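Local atomic coordinates of endoglucanase, family GH5 (Zobellia galactanivorans, PDB entry 6GL2), a protein that hydrolyses hemicellulose such as mixed-linked glucan as a family GH5 glycoside hydrolase, probably with some cellulase activity. Residues 60-72 and 84-96. Sequence-based numbering, arbitrary orientation.
Sequences KTLRLPVTWKFHI and WLDKVEAIANFAL
The indole of W84 meets two aromatic rings in two different ways, H71 over a face and W68 at an edge. H71 lies almost flat on it in an offset stack, the imidazole and the six-membered ring 3.8 Å apart between centroids with planes only 7° from parallel; H71 CB continues the overlap as a CH-pi contact over the five-membered ring. At the W84 edge, CD1 lies 3.6 Å from W68 CE3; this edge is turned to the face of W68 in an offset edge-to-face pair, the W84 five-membered ring at 88° to the W68 six-membered ring. With chi1 at -174°, CG trans to N, the W84 indole leaves the helix and enters between these partners. V66 CG1 fits beside it, 3.6 Å from W84 NE1, and also lies over one face of W68, offset toward the rim; W68 CZ3 and CH2 touch L85 CD2 and V88 CG2. This cluster lies beyond the C-terminal end of strand 61-64, which runs antiparallel to helix 84-96 (axes 9.2 Å apart), the first two elements of a beta-alpha-beta unit in the eight-stranded TIM barrel of GH5 enzymes. Along the strand the packing is aliphatic. L64 divides its branches: CD1 meets I91 CG2 at 3.7 Å, while CD2 lies against the helix backbone, 3.7 Å from V88 O. Two residues earlier, L62 CD2 rests on A95 CB at 3.7 Å. R63 is salt-bridged to E148 and E275.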
ATOM      1  N   LYS A  60      -3.021  13.852  -2.006  1.00  8.92           N
ATOM      2  CA  LYS A  60      -4.044  13.834  -1.002  1.00  9.61           C
ATOM      3  C   LYS A  60      -3.924  12.679   0.025  1.00  9.35           C
ATOM      4  O   LYS A  60      -4.478  12.719   1.092  1.00  9.80           O
ATOM      5  CB  LYS A  60      -5.448  13.893  -1.667  1.00 10.23           C
ATOM      6  CG  LYS A  60      -6.552  13.989  -0.682  1.00 13.04           C
ATOM      7  CD  LYS A  60      -6.549  15.276   0.151  1.00 13.83           C
ATOM      8  CE  LYS A  60      -7.812  15.516   1.025  1.00 15.30           C
ATOM      9  NZ  LYS A  60      -7.819  16.836   1.662  1.00 18.09           N
ATOM     10  N   THR A  61      -3.144  11.674  -0.388  1.00  9.04           N
ATOM     11  CA  THR A  61      -2.975  10.434   0.415  1.00  9.00           C
ATOM     12  C   THR A  61      -1.492  10.157   0.610  1.00  7.54           C
ATOM     13  O   THR A  61      -0.707  10.251  -0.324  1.00  8.21           O
ATOM     14  CB  THR A  61      -3.626   9.206  -0.183  1.00  9.27           C
ATOM     15  OG1 THR A  61      -5.042   9.439  -0.247  1.00  9.68           O
ATOM     16  CG2 THR A  61      -3.418   7.906   0.559  1.00  9.30           C
ATOM     17  N   LEU A  62      -1.076   9.950   1.870  1.00  7.66           N
ATOM     18  CA  LEU A  62       0.183   9.401   2.246  1.00  7.42           C
ATOM     19  C   LEU A  62       0.029   7.936   2.566  1.00  6.38           C
ATOM     20  O   LEU A  62      -0.739   7.550   3.439  1.00  8.13           O
ATOM     21  CB  LEU A  62       0.766  10.088   3.472  1.00  8.15           C
ATOM     22  CG  LEU A  62       2.153   9.590   3.929  1.00  7.43           C
ATOM     23  CD1 LEU A  62       3.217   9.972   2.954  1.00 10.36           C
ATOM     24  CD2 LEU A  62       2.465  10.028   5.359  1.00  9.79           C
ATOM     25  N   ARG A  63       0.791   7.068   1.874  1.00  7.54           N
ATOM     26  CA  ARG A  63       0.881   5.684   2.312  1.00  6.77           C
ATOM     27  C   ARG A  63       2.200   5.577   3.170  1.00  7.34           C
ATOM     28  O   ARG A  63       3.250   6.062   2.751  1.00  7.78           O
ATOM     29  CB  ARG A  63       0.902   4.669   1.153  1.00  7.36           C
ATOM     30  CG  ARG A  63       0.995   3.206   1.598  1.00  7.62           C
ATOM     31  CD  ARG A  63       0.503   2.296   0.516  1.00  7.89           C
ATOM     32  NE  ARG A  63       0.616   0.854   0.790  1.00  7.92           N
ATOM     33  CZ  ARG A  63       1.662   0.096   0.426  1.00  7.10           C
ATOM     34  NH1 ARG A  63       2.712   0.590  -0.104  1.00  8.44           N
ATOM     35  NH2 ARG A  63       1.549  -1.213   0.548  1.00  7.74           N
ATOM     36  N   LEU A  64       1.997   5.083   4.376  1.00  7.28           N
ATOM     37  CA  LEU A  64       2.998   5.006   5.436  1.00  7.13           C
ATOM     38  C   LEU A  64       3.245   3.533   5.708  1.00  7.01           C
ATOM     39  O   LEU A  64       2.696   2.913   6.637  1.00  7.30           O
ATOM     40  CB  LEU A  64       2.422   5.735   6.694  1.00  7.56           C
ATOM     41  CG  LEU A  64       3.290   5.722   7.932  1.00  9.04           C
ATOM     42  CD1 LEU A  64       4.714   6.152   7.583  1.00 11.06           C
ATOM     43  CD2 LEU A  64       2.610   6.637   8.993  1.00  9.14           C
ATOM     44  N   PRO A  65       4.116   2.937   4.857  1.00  6.97           N
ATOM     45  CA  PRO A  65       4.372   1.500   5.083  1.00  7.70           C
ATOM     46  C   PRO A  65       5.282   1.305   6.316  1.00  6.85           C
ATOM     47  O   PRO A  65       6.165   2.083   6.589  1.00  8.15           O
ATOM     48  CB  PRO A  65       5.112   1.163   3.784  1.00  7.70           C
ATOM     49  CG  PRO A  65       5.762   2.412   3.330  1.00  7.54           C
ATOM     50  CD  PRO A  65       4.811   3.459   3.724  1.00  6.68           C
ATOM     51  N   VAL A  66       4.904   0.290   7.088  1.00  6.57           N
ATOM     52  CA  VAL A  66       5.658   0.090   8.336  1.00  6.68           C
ATOM     53  C   VAL A  66       5.969  -1.387   8.415  1.00  6.88           C
ATOM     54  O   VAL A  66       5.121  -2.277   8.284  1.00  8.04           O
ATOM     55  CB  VAL A  66       4.782   0.440   9.578  1.00  6.92           C
ATOM     56  CG1 VAL A  66       5.549   0.198  10.874  1.00  7.80           C
ATOM     57  CG2 VAL A  66       4.319   1.909   9.529  1.00  8.11           C
ATOM     58  N   THR A  67       7.220  -1.673   8.721  1.00  7.58           N
ATOM     59  CA  THR A  67       7.722  -3.036   9.037  1.00  8.16           C
ATOM     60  C   THR A  67       7.795  -3.116  10.555  1.00  7.47           C
ATOM     61  O   THR A  67       8.372  -2.237  11.202  1.00  8.61           O
ATOM     62  CB  THR A  67       9.056  -3.331   8.347  1.00  9.92           C
ATOM     63  OG1 THR A  67       8.834  -3.381   6.935  1.00  9.88           O
ATOM     64  CG2 THR A  67       9.675  -4.670   8.869  1.00 11.65           C
ATOM     65  N   TRP A  68       7.174  -4.122  11.116  1.00  7.75           N
ATOM     66  CA  TRP A  68       6.989  -4.234  12.575  1.00  9.03           C
ATOM     67  C   TRP A  68       7.944  -5.231  13.188  1.00  9.64           C
ATOM     68  O   TRP A  68       8.126  -5.190  14.392  1.00  9.75           O
ATOM     69  CB  TRP A  68       5.513  -4.638  12.891  1.00  8.85           C
ATOM     70  CG  TRP A  68       4.549  -3.627  12.389  1.00  7.97           C
ATOM     71  CD1 TRP A  68       3.979  -3.578  11.141  1.00  8.21           C
ATOM     72  CD2 TRP A  68       4.017  -2.459  13.069  1.00  7.98           C
ATOM     73  NE1 TRP A  68       3.176  -2.496  11.031  1.00  8.03           N
ATOM     74  CE2 TRP A  68       3.142  -1.789  12.164  1.00  8.08           C
ATOM     75  CE3 TRP A  68       4.221  -1.936  14.341  1.00  7.77           C
ATOM     76  CZ2 TRP A  68       2.490  -0.600  12.477  1.00  8.10           C
ATOM     77  CZ3 TRP A  68       3.591  -0.726  14.654  1.00  8.76           C
ATOM     78  CH2 TRP A  68       2.686  -0.135  13.758  1.00  7.50           C
ATOM     79  N   LYS A  69       8.520  -6.130  12.419  0.70  9.74           N
ATOM     80  CA  LYS A  69       9.314  -7.281  12.944  0.70 11.56           C
ATOM     81  C   LYS A  69      10.336  -6.897  14.007  0.70 10.79           C
ATOM     82  O   LYS A  69      10.412  -7.543  15.062  0.70 13.02           O
ATOM     83  CB  LYS A  69       9.961  -8.034  11.761  0.70 13.88           C
ATOM     84  CG  LYS A  69      10.741  -9.259  12.261  0.70 18.13           C
ATOM     85  CD  LYS A  69      11.330 -10.073  11.152  0.70 21.67           C
ATOM     86  CE  LYS A  69      12.326 -11.134  11.672  0.70 26.41           C
ATOM     87  NZ  LYS A  69      12.584 -11.055  13.164  0.70 28.98           N
ATOM     88  N   PHE A  70      11.064  -5.860  13.788  1.00  9.69           N
ATOM     89  CA  PHE A  70      12.130  -5.570  14.716  1.00 10.99           C
ATOM     90  C   PHE A  70      11.635  -4.928  15.988  1.00 11.18           C
ATOM     91  O   PHE A  70      12.437  -4.539  16.846  1.00 13.50           O
ATOM     92  CB  PHE A  70      13.205  -4.747  14.023  1.00 11.34           C
ATOM     93  CG  PHE A  70      13.895  -5.499  12.920  1.00 13.08           C
ATOM     94  CD1 PHE A  70      14.919  -6.320  13.239  1.00 15.91           C
ATOM     95  CD2 PHE A  70      13.508  -5.383  11.612  1.00 13.40           C
ATOM     96  CE1 PHE A  70      15.558  -7.020  12.264  1.00 18.89           C
ATOM     97  CE2 PHE A  70      14.103  -6.124  10.608  1.00 15.44           C
ATOM     98  CZ  PHE A  70      15.136  -6.933  10.984  1.00 17.34           C
ATOM     99  N   HIS A  71      10.346  -4.723  16.130  1.00 10.51           N
ATOM    100  CA  HIS A  71       9.718  -4.070  17.276  1.00  9.76           C
ATOM    101  C   HIS A  71       8.661  -4.899  17.905  1.00  9.09           C
ATOM    102  O   HIS A  71       7.833  -4.308  18.630  1.00 11.14           O
ATOM    103  CB  HIS A  71       9.321  -2.660  16.944  1.00 10.79           C
ATOM    104  CG  HIS A  71      10.393  -1.825  16.334  1.00 12.70           C
ATOM    105  ND1 HIS A  71      11.279  -1.151  17.061  1.00 15.48           N
ATOM    106  CD2 HIS A  71      10.804  -1.742  15.006  1.00 13.90           C
ATOM    107  CE1 HIS A  71      12.144  -0.564  16.195  1.00 15.05           C
ATOM    108  NE2 HIS A  71      11.826  -0.953  14.955  1.00 16.35           N
ATOM    109  N   ILE A  72       8.544  -6.185  17.659  1.00 10.20           N
ATOM    110  CA  ILE A  72       7.560  -7.063  18.241  1.00 11.62           C
ATOM    111  C   ILE A  72       8.286  -8.005  19.155  1.00 12.69           C
ATOM    112  O   ILE A  72       9.308  -8.638  18.794  1.00 13.40           O
ATOM    113  CB  ILE A  72       6.818  -7.832  17.179  1.00 12.28           C
ATOM    114  CG1 ILE A  72       5.924  -6.954  16.243  1.00 12.01           C
ATOM    115  CG2 ILE A  72       5.986  -8.972  17.798  1.00 12.35           C
ATOM    116  CD1 ILE A  72       5.470  -7.560  14.961  1.00 11.90           C
ATOM    117  N   TRP A  84       8.023   2.617  19.124  1.00  9.20           N
ATOM    118  CA  TRP A  84       7.837   2.396  17.684  1.00  8.50           C
ATOM    119  C   TRP A  84       6.459   2.887  17.264  1.00  9.02           C
ATOM    120  O   TRP A  84       6.324   3.596  16.253  1.00  8.73           O
ATOM    121  CB  TRP A  84       8.101   0.939  17.376  1.00  8.65           C
ATOM    122  CG  TRP A  84       8.064   0.646  15.902  1.00  8.84           C
ATOM    123  CD1 TRP A  84       7.172  -0.110  15.228  1.00  9.75           C
ATOM    124  CD2 TRP A  84       8.996   1.145  14.920  1.00  8.96           C
ATOM    125  NE1 TRP A  84       7.515  -0.219  13.919  1.00 10.32           N
ATOM    126  CE2 TRP A  84       8.596   0.569  13.656  1.00 10.25           C
ATOM    127  CE3 TRP A  84      10.062   1.962  14.948  1.00 10.44           C
ATOM    128  CZ2 TRP A  84       9.355   0.758  12.507  1.00 11.21           C
ATOM    129  CZ3 TRP A  84      10.785   2.181  13.756  1.00 10.23           C
ATOM    130  CH2 TRP A  84      10.436   1.598  12.580  1.00 11.76           C
ATOM    131  N   LEU A  85       5.432   2.492  18.023  1.00  7.72           N
ATOM    132  CA  LEU A  85       4.122   3.057  17.774  1.00  7.64           C
ATOM    133  C   LEU A  85       4.153   4.573  17.806  1.00  8.64           C
ATOM    134  O   LEU A  85       3.430   5.186  17.024  1.00  9.07           O
ATOM    135  CB  LEU A  85       3.090   2.485  18.746  1.00  7.98           C
ATOM    136  CG  LEU A  85       2.688   1.046  18.524  1.00  8.57           C
ATOM    137  CD1 LEU A  85       2.069   0.397  19.744  1.00 10.93           C
ATOM    138  CD2 LEU A  85       1.693   0.921  17.427  1.00 10.26           C
ATOM    139  N   ASP A  86       4.910   5.130  18.747  1.00  7.75           N
ATOM    140  CA  ASP A  86       4.985   6.581  18.840  1.00  8.62           C
ATOM    141  C   ASP A  86       5.488   7.165  17.503  1.00  8.50           C
ATOM    142  O   ASP A  86       4.990   8.220  17.072  1.00  8.73           O
ATOM    143  CB  ASP A  86       5.892   7.028  19.978  1.00  9.18           C
ATOM    144  CG  ASP A  86       5.306   6.809  21.358  1.00 10.26           C
ATOM    145  OD1 ASP A  86       4.173   6.507  21.574  1.00 11.01           O
ATOM    146  OD2 ASP A  86       6.200   6.859  22.306  1.00 12.27           O
ATOM    147  N   LYS A  87       6.553   6.586  16.976  1.00  8.96           N
ATOM    148  CA  LYS A  87       7.094   7.049  15.696  1.00  8.77           C
ATOM    149  C   LYS A  87       6.103   6.967  14.541  1.00  8.54           C
ATOM    150  O   LYS A  87       6.041   7.882  13.724  1.00 10.25           O
ATOM    151  CB  LYS A  87       8.382   6.347  15.351  1.00 10.59           C
ATOM    152  CG  LYS A  87       9.525   6.643  16.316  1.00 12.83           C
ATOM    153  CD  LYS A  87      10.730   5.778  16.004  1.00 16.68           C
ATOM    154  CE  LYS A  87      11.997   6.560  16.258  1.00 24.59           C
ATOM    155  NZ  LYS A  87      13.247   5.945  15.677  1.00 25.46           N
ATOM    156  N   VAL A  88       5.431   5.845  14.449  1.00  8.35           N
ATOM    157  CA  VAL A  88       4.431   5.693  13.436  1.00  8.34           C
ATOM    158  C   VAL A  88       3.381   6.792  13.583  1.00  9.40           C
ATOM    159  O   VAL A  88       2.936   7.421  12.612  1.00  8.45           O
ATOM    160  CB  VAL A  88       3.816   4.284  13.442  1.00  8.59           C
ATOM    161  CG1 VAL A  88       2.636   4.218  12.452  1.00 10.04           C
ATOM    162  CG2 VAL A  88       4.869   3.215  13.236  1.00 10.03           C
ATOM    163  N   GLU A  89       2.899   6.945  14.836  1.00  8.70           N
ATOM    164  CA  GLU A  89       1.850   7.934  15.079  1.00  8.13           C
ATOM    165  C   GLU A  89       2.298   9.358  14.723  1.00  7.79           C
ATOM    166  O   GLU A  89       1.501  10.124  14.216  1.00  9.26           O
ATOM    167  CB  GLU A  89       1.396   7.766  16.529  1.00  8.46           C
ATOM    168  CG  GLU A  89       0.275   8.700  16.921  1.00  9.89           C
ATOM    169  CD  GLU A  89      -0.423   8.343  18.254  1.00 11.24           C
ATOM    170  OE1 GLU A  89       0.271   7.786  19.094  1.00 11.59           O
ATOM    171  OE2 GLU A  89      -1.568   8.875  18.479  1.00 13.73           O
ATOM    172  N   ALA A  90       3.516   9.675  15.077  1.00  8.37           N
ATOM    173  CA  ALA A  90       3.979  10.986  14.761  1.00  8.12           C
ATOM    174  C   ALA A  90       3.924  11.286  13.259  1.00  8.81           C
ATOM    175  O   ALA A  90       3.508  12.377  12.869  1.00  9.42           O
ATOM    176  CB  ALA A  90       5.383  11.166  15.274  1.00  9.56           C
ATOM    177  N   ILE A  91       4.401  10.345  12.435  1.00  8.43           N
ATOM    178  CA  ILE A  91       4.380  10.568  10.998  1.00  8.87           C
ATOM    179  C   ILE A  91       2.978  10.623  10.465  1.00  9.30           C
ATOM    180  O   ILE A  91       2.590  11.432   9.641  1.00  9.67           O
ATOM    181  CB  ILE A  91       5.246   9.542  10.255  1.00  8.81           C
ATOM    182  CG1 ILE A  91       6.664   9.554  10.717  1.00  9.21           C
ATOM    183  CG2 ILE A  91       5.101   9.675   8.731  1.00 10.46           C
ATOM    184  CD1 ILE A  91       7.495   8.371  10.300  1.00 10.95           C
ATOM    185  N   ALA A  92       2.137   9.728  10.985  1.00  7.81           N
ATOM    186  CA  ALA A  92       0.736   9.793  10.601  1.00  8.42           C
ATOM    187  C   ALA A  92       0.119  11.173  10.826  1.00  9.38           C
ATOM    188  O   ALA A  92      -0.640  11.710  10.026  1.00  9.54           O
ATOM    189  CB  ALA A  92      -0.074   8.718  11.314  1.00  9.53           C
ATOM    190  N   ASN A  93       0.416  11.720  12.003  1.00  9.46           N
ATOM    191  CA  ASN A  93      -0.079  13.076  12.336  1.00  9.52           C
ATOM    192  C   ASN A  93       0.501  14.124  11.480  1.00  9.42           C
ATOM    193  O   ASN A  93      -0.227  15.058  11.130  1.00 11.54           O
ATOM    194  CB  ASN A  93       0.152  13.406  13.818  1.00 10.51           C
ATOM    195  CG  ASN A  93      -0.940  12.819  14.623  1.00 13.93           C
ATOM    196  OD1 ASN A  93      -0.806  11.824  15.200  1.00 17.04           O
ATOM    197  ND2 ASN A  93      -2.161  13.337  14.428  1.00 16.88           N
ATOM    198  N   PHE A  94       1.726  13.998  10.990  1.00  9.81           N
ATOM    199  CA  PHE A  94       2.289  14.973  10.047  1.00  9.67           C
ATOM    200  C   PHE A  94       1.349  15.066   8.830  1.00 10.09           C
ATOM    201  O   PHE A  94       1.114  16.149   8.275  1.00 11.65           O
ATOM    202  CB  PHE A  94       3.640  14.626   9.516  1.00  9.90           C
ATOM    203  CG  PHE A  94       4.759  14.536  10.524  1.00 11.24           C
ATOM    204  CD1 PHE A  94       4.764  15.197  11.708  1.00 11.25           C
ATOM    205  CD2 PHE A  94       5.863  13.755  10.217  1.00 11.08           C
ATOM    206  CE1 PHE A  94       5.872  15.097  12.620  1.00 12.35           C
ATOM    207  CE2 PHE A  94       6.904  13.643  11.109  1.00 12.58           C
ATOM    208  CZ  PHE A  94       6.858  14.327  12.232  1.00 12.44           C
ATOM    209  N   ALA A  95       0.934  13.946   8.299  1.00  9.28           N
ATOM    210  CA  ALA A  95       0.017  13.831   7.160  1.00  9.07           C
ATOM    211  C   ALA A  95      -1.377  14.334   7.468  1.00  9.11           C
ATOM    212  O   ALA A  95      -1.991  15.122   6.725  1.00  9.69           O
ATOM    213  CB  ALA A  95       0.010  12.442   6.590  1.00 10.90           C
ATOM    214  N   LEU A  96      -1.928  13.834   8.568  1.00  8.77           N
ATOM    215  CA  LEU A  96      -3.277  14.240   8.945  1.00  9.20           C
ATOM    216  C   LEU A  96      -3.401  15.708   9.158  1.00  9.74           C
ATOM    217  O   LEU A  96      -4.414  16.335   8.740  1.00 11.52           O
ATOM    218  CB  LEU A  96      -3.788  13.495  10.219  1.00  9.89           C
ATOM    219  CG  LEU A  96      -3.951  11.974  10.031  1.00 11.13           C
ATOM    220  CD1 LEU A  96      -4.050  11.274  11.423  1.00 13.04           C
ATOM    221  CD2 LEU A  96      -5.137  11.586   9.096  1.00 11.86           C
TER